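Side-chain contacts in fiber (Bovine adenovirus 4, PDB 4UE0), which forms the head domain of the trimeric adenovirus fibre, the capsid protein that probably attaches the virus to a receptor on the host cell: residues A[25-30]-A[34-39]; A[62-67]-A[88-93]; A[75-78]-A[82-85]. One frame throughout, in Å; residues are numbered along the deposited sequence. Where two conformers were deposited one is given.

Interaction 1: residues A[25-30]-A[34-39]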
# COMPACT_ATOMS: atom_id res chain seq x y z
N TRP A 25 -4.73 -6.73 -11.95
CA TRP A 25 -3.78 -5.95 -12.72
C TRP A 25 -4.49 -4.83 -13.44
O TRP A 25 -5.71 -4.92 -13.71
CB TRP A 25 -3.01 -6.84 -13.71
CG TRP A 25 -3.90 -7.52 -14.72
CD1 TRP A 25 -4.47 -8.79 -14.63
CD2 TRP A 25 -4.35 -6.98 -15.96
NE1 TRP A 25 -5.23 -9.03 -15.74
CE2 TRP A 25 -5.18 -7.94 -16.57
CE3 TRP A 25 -4.13 -5.77 -16.62
CZ2 TRP A 25 -5.80 -7.73 -17.82
CZ3 TRP A 25 -4.75 -5.55 -17.87
CH2 TRP A 25 -5.56 -6.53 -18.46
N GLN A 26 -3.74 -3.75 -13.70
CA GLN A 26 -4.27 -2.61 -14.46
C GLN A 26 -3.14 -2.00 -15.29
O GLN A 26 -1.97 -1.98 -14.89
CB GLN A 26 -4.87 -1.49 -13.58
CG GLN A 26 -5.63 -1.91 -12.33
CD GLN A 26 -5.66 -0.80 -11.27
OE1 GLN A 26 -5.56 -1.06 -10.07
NE2 GLN A 26 -5.79 0.44 -11.73
N ILE A 27 -3.52 -1.51 -16.47
CA ILE A 27 -2.65 -0.68 -17.30
C ILE A 27 -3.37 0.65 -17.44
O ILE A 27 -4.51 0.71 -17.92
CB ILE A 27 -2.37 -1.30 -18.68
CG1 ILE A 27 -1.75 -2.67 -18.50
CG2 ILE A 27 -1.46 -0.36 -19.49
CD1 ILE A 27 -1.51 -3.42 -19.80
N ILE A 28 -2.70 1.71 -17.01
CA ILE A 28 -3.25 3.04 -17.10
C ILE A 28 -2.40 3.84 -18.09
O ILE A 28 -1.32 4.26 -17.75
CB ILE A 28 -3.29 3.71 -15.71
CG1 ILE A 28 -4.10 2.85 -14.73
CG2 ILE A 28 -3.89 5.10 -15.83
CD1 ILE A 28 -3.89 3.21 -13.28
N PRO A 29 -2.88 3.99 -19.34
CA PRO A 29 -2.11 4.71 -20.34
C PRO A 29 -2.37 6.20 -20.27
O PRO A 29 -3.48 6.63 -19.90
CB PRO A 29 -2.63 4.12 -21.66
CG PRO A 29 -4.01 3.64 -21.36
CD PRO A 29 -4.15 3.47 -19.87
N SER A 30 -1.33 6.98 -20.58
CA SER A 30 -1.42 8.43 -20.82
C SER A 30 -0.31 8.84 -21.79
O SER A 30 0.57 8.03 -22.15
CB SER A 30 -1.36 9.24 -19.51
OG SER A 30 -0.03 9.57 -19.10
N TYR A 34 2.84 5.22 -19.12
CA TYR A 34 1.94 4.09 -18.82
C TYR A 34 2.27 3.62 -17.43
O TYR A 34 3.44 3.52 -17.08
CB TYR A 34 2.09 2.92 -19.81
CG TYR A 34 1.36 3.12 -21.10
CD1 TYR A 34 1.38 4.35 -21.75
CD2 TYR A 34 0.67 2.08 -21.68
CE1 TYR A 34 0.73 4.54 -22.95
CE2 TYR A 34 -0.00 2.24 -22.89
CZ TYR A 34 0.03 3.48 -23.51
OH TYR A 34 -0.63 3.68 -24.72
N ILE A 35 1.23 3.35 -16.65
CA ILE A 35 1.38 2.75 -15.33
C ILE A 35 0.88 1.30 -15.39
O ILE A 35 -0.20 1.02 -15.92
CB ILE A 35 0.58 3.50 -14.26
CG1 ILE A 35 0.79 4.99 -14.38
CG2 ILE A 35 1.00 3.01 -12.89
CD1 ILE A 35 -0.18 5.80 -13.54
N TYR A 36 1.71 0.41 -14.85
CA TYR A 36 1.43 -1.03 -14.78
C TYR A 36 1.28 -1.36 -13.30
O TYR A 36 2.22 -1.18 -12.53
CB TYR A 36 2.56 -1.83 -15.40
CG TYR A 36 2.75 -1.50 -16.85
CD1 TYR A 36 1.97 -2.11 -17.80
CD2 TYR A 36 3.66 -0.53 -17.25
CE1 TYR A 36 2.09 -1.78 -19.14
CE2 TYR A 36 3.79 -0.19 -18.59
CZ TYR A 36 3.00 -0.83 -19.53
OH TYR A 36 3.12 -0.52 -20.86
N ILE A 37 0.09 -1.81 -12.92
CA ILE A 37 -0.26 -2.08 -11.52
C ILE A 37 -0.53 -3.57 -11.36
O ILE A 37 -1.28 -4.16 -12.15
CB ILE A 37 -1.48 -1.25 -11.08
CG1 ILE A 37 -1.11 0.24 -11.04
CG2 ILE A 37 -1.98 -1.68 -9.71
CD1 ILE A 37 -2.29 1.17 -11.14
N LEU A 38 0.06 -4.15 -10.32
CA LEU A 38 -0.21 -5.53 -9.93
C LEU A 38 -0.57 -5.53 -8.46
O LEU A 38 0.19 -5.01 -7.64
CB LEU A 38 1.02 -6.43 -10.14
CG LEU A 38 0.84 -7.90 -9.79
CD1 LEU A 38 -0.25 -8.57 -10.61
CD2 LEU A 38 2.15 -8.66 -9.96
N ASN A 39 -1.71 -6.12 -8.11
CA ASN A 39 -1.99 -6.29 -6.73
C ASN A 39 -2.46 -7.64 -6.36
O ASN A 39 -2.78 -8.47 -7.19
CB ASN A 39 -2.90 -5.23 -6.26
CG ASN A 39 -4.18 -5.22 -6.99
OD1 ASN A 39 -4.75 -6.28 -7.32
ND2 ASN A 39 -4.64 -4.02 -7.31

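Interaction 2: residues A[62-67]-A[88-93]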
# COMPACT_ATOMS: atom_id res chain seq x y z
N SER A 62 0.16 -9.11 -19.94
CA SER A 62 0.24 -7.81 -20.61
C SER A 62 0.93 -6.73 -19.77
O SER A 62 1.32 -5.70 -20.34
CB SER A 62 -1.15 -7.35 -21.10
OG SER A 62 -2.04 -6.91 -20.07
N ILE A 63 1.07 -6.93 -18.46
CA ILE A 63 1.66 -5.90 -17.63
C ILE A 63 3.18 -6.08 -17.51
O ILE A 63 3.87 -5.21 -16.94
CB ILE A 63 1.01 -5.79 -16.22
CG1 ILE A 63 1.35 -7.01 -15.35
CG2 ILE A 63 -0.49 -5.55 -16.31
CD1 ILE A 63 1.01 -6.83 -13.90
N PHE A 64 3.71 -7.19 -18.02
CA PHE A 64 5.15 -7.47 -17.92
C PHE A 64 5.86 -7.00 -19.17
O PHE A 64 6.33 -7.78 -19.98
CB PHE A 64 5.42 -8.96 -17.63
CG PHE A 64 4.96 -9.41 -16.26
CD1 PHE A 64 3.63 -9.76 -16.06
CD2 PHE A 64 5.83 -9.45 -15.16
CE1 PHE A 64 3.18 -10.17 -14.84
CE2 PHE A 64 5.36 -9.86 -13.92
CZ PHE A 64 4.04 -10.21 -13.76
N VAL A 65 5.93 -5.68 -19.30
CA VAL A 65 6.49 -5.02 -20.47
C VAL A 65 7.94 -4.64 -20.21
O VAL A 65 8.75 -4.64 -21.13
CB VAL A 65 5.68 -3.75 -20.81
CG1 VAL A 65 6.42 -2.84 -21.78
CG2 VAL A 65 4.32 -4.15 -21.37
N MET A 66 8.25 -4.29 -18.97
CA MET A 66 9.57 -3.81 -18.63
C MET A 66 10.48 -4.98 -18.27
O MET A 66 10.00 -6.07 -17.87
CB MET A 66 9.51 -2.80 -17.47
CG MET A 66 8.60 -1.59 -17.71
SD MET A 66 8.99 -0.59 -19.19
CE MET A 66 10.31 0.47 -18.59
N ASP A 67 11.78 -4.76 -18.39
CA ASP A 67 12.76 -5.75 -17.95
C ASP A 67 12.78 -5.93 -16.42
O ASP A 67 12.99 -7.05 -15.94
CB ASP A 67 14.16 -5.39 -18.48
CG ASP A 67 14.31 -5.67 -19.97
OD1 ASP A 67 13.29 -6.00 -20.63
OD2 ASP A 67 15.45 -5.57 -20.48
N VAL A 88 8.58 -8.82 -2.00
CA VAL A 88 7.84 -9.60 -2.99
C VAL A 88 8.31 -9.16 -4.38
O VAL A 88 8.20 -8.01 -4.73
CB VAL A 88 6.33 -9.35 -2.89
CG1 VAL A 88 5.61 -10.33 -3.80
CG2 VAL A 88 5.82 -9.47 -1.46
N THR A 89 8.94 -10.09 -5.09
CA THR A 89 9.47 -9.81 -6.43
C THR A 89 8.69 -10.65 -7.42
O THR A 89 8.66 -11.88 -7.28
CB THR A 89 10.98 -10.13 -6.48
OG1 THR A 89 11.68 -9.33 -5.50
CG2 THR A 89 11.54 -9.82 -7.87
N ILE A 90 8.06 -10.01 -8.39
CA ILE A 90 7.21 -10.69 -9.34
C ILE A 90 7.77 -10.51 -10.73
O ILE A 90 7.94 -9.41 -11.22
CB ILE A 90 5.76 -10.19 -9.31
CG1 ILE A 90 5.22 -10.07 -7.88
CG2 ILE A 90 4.91 -11.15 -10.13
CD1 ILE A 90 5.37 -8.70 -7.22
N SER A 91 8.11 -11.65 -11.32
CA SER A 91 8.83 -11.73 -12.60
C SER A 91 8.11 -12.72 -13.55
O SER A 91 7.29 -13.51 -13.09
CB SER A 91 10.28 -12.18 -12.34
OG SER A 91 10.36 -13.42 -11.68
N LYS A 92 8.44 -12.62 -14.83
CA LYS A 92 7.89 -13.52 -15.83
C LYS A 92 9.03 -14.09 -16.67
O LYS A 92 9.96 -13.37 -17.06
CB LYS A 92 6.91 -12.77 -16.71
CG LYS A 92 6.22 -13.65 -17.73
CD LYS A 92 5.06 -12.94 -18.41
CE LYS A 92 5.52 -12.10 -19.57
NZ LYS A 92 5.99 -12.94 -20.71
N LYS A 93 8.97 -15.39 -16.93
CA LYS A 93 9.80 -16.05 -17.92
C LYS A 93 8.85 -16.89 -18.77
O LYS A 93 8.17 -17.77 -18.25
CB LYS A 93 10.90 -16.90 -17.28
CG LYS A 93 11.79 -17.53 -18.35
CD LYS A 93 12.91 -18.41 -17.82
CE LYS A 93 13.78 -18.90 -18.98
NZ LYS A 93 14.69 -20.06 -18.69

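Interaction 3: residues A[75-78]-A[82-85]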
# COMPACT_ATOMS: atom_id res chain seq x y z
N THR A 75 3.43 -8.26 4.91
CA THR A 75 3.76 -8.64 6.27
C THR A 75 2.94 -9.84 6.73
O THR A 75 1.89 -10.15 6.19
CB THR A 75 3.54 -7.49 7.28
OG1 THR A 75 2.14 -7.23 7.43
CG2 THR A 75 4.29 -6.21 6.87
N GLN A 76 3.47 -10.45 7.78
CA GLN A 76 2.69 -11.36 8.63
C GLN A 76 2.90 -10.96 10.10
O GLN A 76 3.97 -10.50 10.48
CB GLN A 76 3.13 -12.82 8.49
CG GLN A 76 2.81 -13.43 7.15
CD GLN A 76 3.29 -14.85 7.08
OE1 GLN A 76 4.48 -15.13 7.26
NE2 GLN A 76 2.37 -15.78 6.85
N GLN A 77 1.85 -11.14 10.88
CA GLN A 77 1.88 -10.91 12.32
C GLN A 77 2.02 -12.24 13.00
O GLN A 77 1.15 -13.11 12.88
CB GLN A 77 0.61 -10.21 12.75
CG GLN A 77 0.53 -9.96 14.24
CD GLN A 77 -0.64 -9.12 14.64
OE1 GLN A 77 -0.91 -8.11 14.02
NE2 GLN A 77 -1.31 -9.51 15.70
N LEU A 78 3.15 -12.41 13.69
CA LEU A 78 3.50 -13.68 14.31
C LEU A 78 2.72 -13.85 15.60
O LEU A 78 2.16 -12.91 16.13
CB LEU A 78 4.99 -13.75 14.54
CG LEU A 78 5.85 -14.14 13.34
CD1 LEU A 78 5.20 -14.04 11.98
CD2 LEU A 78 7.13 -13.32 13.37
N THR A 82 4.99 -9.89 17.01
CA THR A 82 6.02 -9.29 16.18
C THR A 82 5.57 -9.34 14.70
O THR A 82 4.79 -10.21 14.30
CB THR A 82 7.38 -9.98 16.30
OG1 THR A 82 7.25 -11.34 15.92
CG2 THR A 82 7.89 -9.92 17.73
N ILE A 83 6.07 -8.39 13.92
CA ILE A 83 5.72 -8.27 12.51
C ILE A 83 6.92 -8.60 11.66
O ILE A 83 7.98 -8.03 11.84
CB ILE A 83 5.24 -6.85 12.18
CG1 ILE A 83 4.07 -6.44 13.10
CG2 ILE A 83 4.83 -6.78 10.72
CD1 ILE A 83 2.86 -7.37 13.02
N LYS A 84 6.74 -9.55 10.74
CA LYS A 84 7.75 -9.87 9.75
C LYS A 84 7.36 -9.21 8.44
O LYS A 84 6.23 -9.37 7.98
CB LYS A 84 7.89 -11.39 9.54
CG LYS A 84 8.96 -11.78 8.53
CD LYS A 84 10.36 -11.89 9.08
CE LYS A 84 11.20 -12.76 8.14
NZ LYS A 84 12.54 -13.09 8.67
N THR A 85 8.30 -8.48 7.85
CA THR A 85 8.12 -7.86 6.53
C THR A 85 8.87 -8.67 5.49
O THR A 85 10.01 -9.06 5.69
CB THR A 85 8.61 -6.41 6.55
OG1 THR A 85 7.91 -5.70 7.57
CG2 THR A 85 8.36 -5.72 5.23

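Interaction 1: residues A[25-30]-A[34-39]
Gln-26 and Ile-37 exchange a reciprocal pair of backbone hydrogen bonds, and Ile-28 and Ile-35 a second pair two residues on. The shortest joins Ile-28 N to Ile-35 O at 2.8 Å and is nearly straight (169° at the hydrogen). Gln-26 N meets Ile-37 O at 2.9 Å along a more bent path, and that oxygen also takes a CA-H...O contact from Trp-25 CA at 3.1 Å. Ile-27 and Tyr-36 form the non-hydrogen-bonded pair between them. On the face they share, Pro-29 CB lies over the Tyr-34 ring, 3.5 Å from its centroid and 19° off the normal, a CH-pi contact. Tyr-34 keeps CG beside its backbone N (chi1 -80°), and the ring reaches back across the proline; Arg-120 adds a cation-pi partner. Ile-27 CG1 and CG2 both lie against Tyr-36, CG1 3.8 Å from Tyr-36 CD1, and CG2 also reaches Tyr-34 CD2 at 3.9 Å. On the other face the Gln-26 amide probably lies by Ile-37, NE2 3.6 Å from Ile-37 CD1 and OE1 nearer CG2, though both residues have two conformers; Ile-28 and Ile-35 touch more loosely. This is an antiparallel beta hairpin, strands 19-29 and 34-40, the central pair of a four-stranded sheet.

Interaction 2: residues A[62-67]-A[88-93]
Phe-64 holds CG beside its backbone N (chi1 -67°) and sends its ring toward strand 88-93, while Lys-92 sets CG anti to its own N (chi1 -176°); the turn at chi3 then brings CE back to Phe-64 CB, and the two side chains cross obliquely. Two parts of the lysine do the touching. Lys-92 CB sits over one ring face, 4.2 Å from the centroid of Phe-64 and 27° off the normal, a CH-pi contact; farther along, Lys-92 CE comes to 3.7 Å from Phe-64 CB. The far end of the ring meets Ile-90 instead. CZ of Phe-64 lies 3.8 Å from Ile-90 CG2, the two side chains crossing at about a right angle, and Ile-90 O stands in the ring plane at the edge, 3.8 Å from Phe-64 CE2. The lysine's charged end is held by Gln-94 O, with Glu-61 as a long, weak ion-pair partner. Phe-64 itself is the centre of an inverse gamma turn, closed weakly by Val-65 N to Ile-63 O at 3.2 Å. Beyond the contact, Phe-70 of strand 70-77 packs edge-to-face with Phe-64, and Ile-97 of strand 96-101 touches both Phe-64 and Ile-90, which fits the loop after helix 58-61 against the sheet containing strand 83-93.

Interaction 3: residues A[75-78]-A[82-85]
Gln-77 and Ile-83 meet on the better-packed face of this hairpin, where Thr-75 and Thr-85 form the next non-hydrogen-bonded pair. Ile-83 spreads its two branches over both neighbours on the opposite strand. Ile-83 CD1 lies 3.6 Å from Gln-77 CB and also touches CG, whereas Ile-83 CG2 stands 3.7 Å from Thr-75 CB. The first torsion (chi1 -55°) separates the branches, with CG1 beside the backbone N and CG2 beside the carbonyl carbon, and chi2 then turns CD1 to Gln-77. Thr-75 turns its methyl toward Thr-85, Thr-75 CG2 being 3.7 Å from Thr-85 OG1. This face lies in the trimer interface: the hydroxyls of Thr-75 and of Tyr-71 of the third subunit are hydrogen-bonded, Gly-87 and Ser-102 of that subunit pack on Ile-83 and Gln-77, and Ile-83 of the second subunit packs on Thr-85.

The other side is looser. Lys-84 is exposed, bends at chi2 and carries its end away from strand 75-77, with CB 4.4 Å from Leu-78 CD2. Gln-76 is the exception there: its amide is buried and satisfied by Glu-106 N and Ile-109 O. At the exposed turn end Thr-82 has two conformers, which makes its close approach to Leu-78 CD2 doubtful; in the conformer given, OG1 bonds to Asp-80.

Backbone bonds run through both regions. Gln-76 N to Lys-84 O measures 3.0 Å, and the return bond from Lys-84 N to Gln-76 O 2.9 Å. Leu-78 N to Thr-82 O, at 2.8 Å, is nearly straight (168° at the hydrogen), and closes the pairing next to the turn. With the strands at 163°, this is an antiparallel beta hairpin of strands 70-77 and 83-93, whose Thr-75, Gln-77, Ile-83 and Thr-85 face serves subunit association in the fibre head trimer.

Interactions 1 and 2 touch, with centres 12 Å apart: Trp-25 CE3 packs on Ile-63 CG2 at 3.7 Å, and Leu-38 CD2 on Ile-90 CG2 at 3.7 Å. The loop 62-67 and strand 88-93 thus meet the buried face of the 25-29/34-39 hairpin, joining the two four-stranded sheets. Interaction 3 lies on the other side of the chain's centre, with its centre 28 Å from that of interaction 1 and 26 Å from that of interaction 2. Strand 83-93 links the last two, and interaction 3 is nested in sequence within the loop closed by interaction 2. The trimer ties them again: Thr-89 of strand 88-93 packs on Gln-77 of the second subunit.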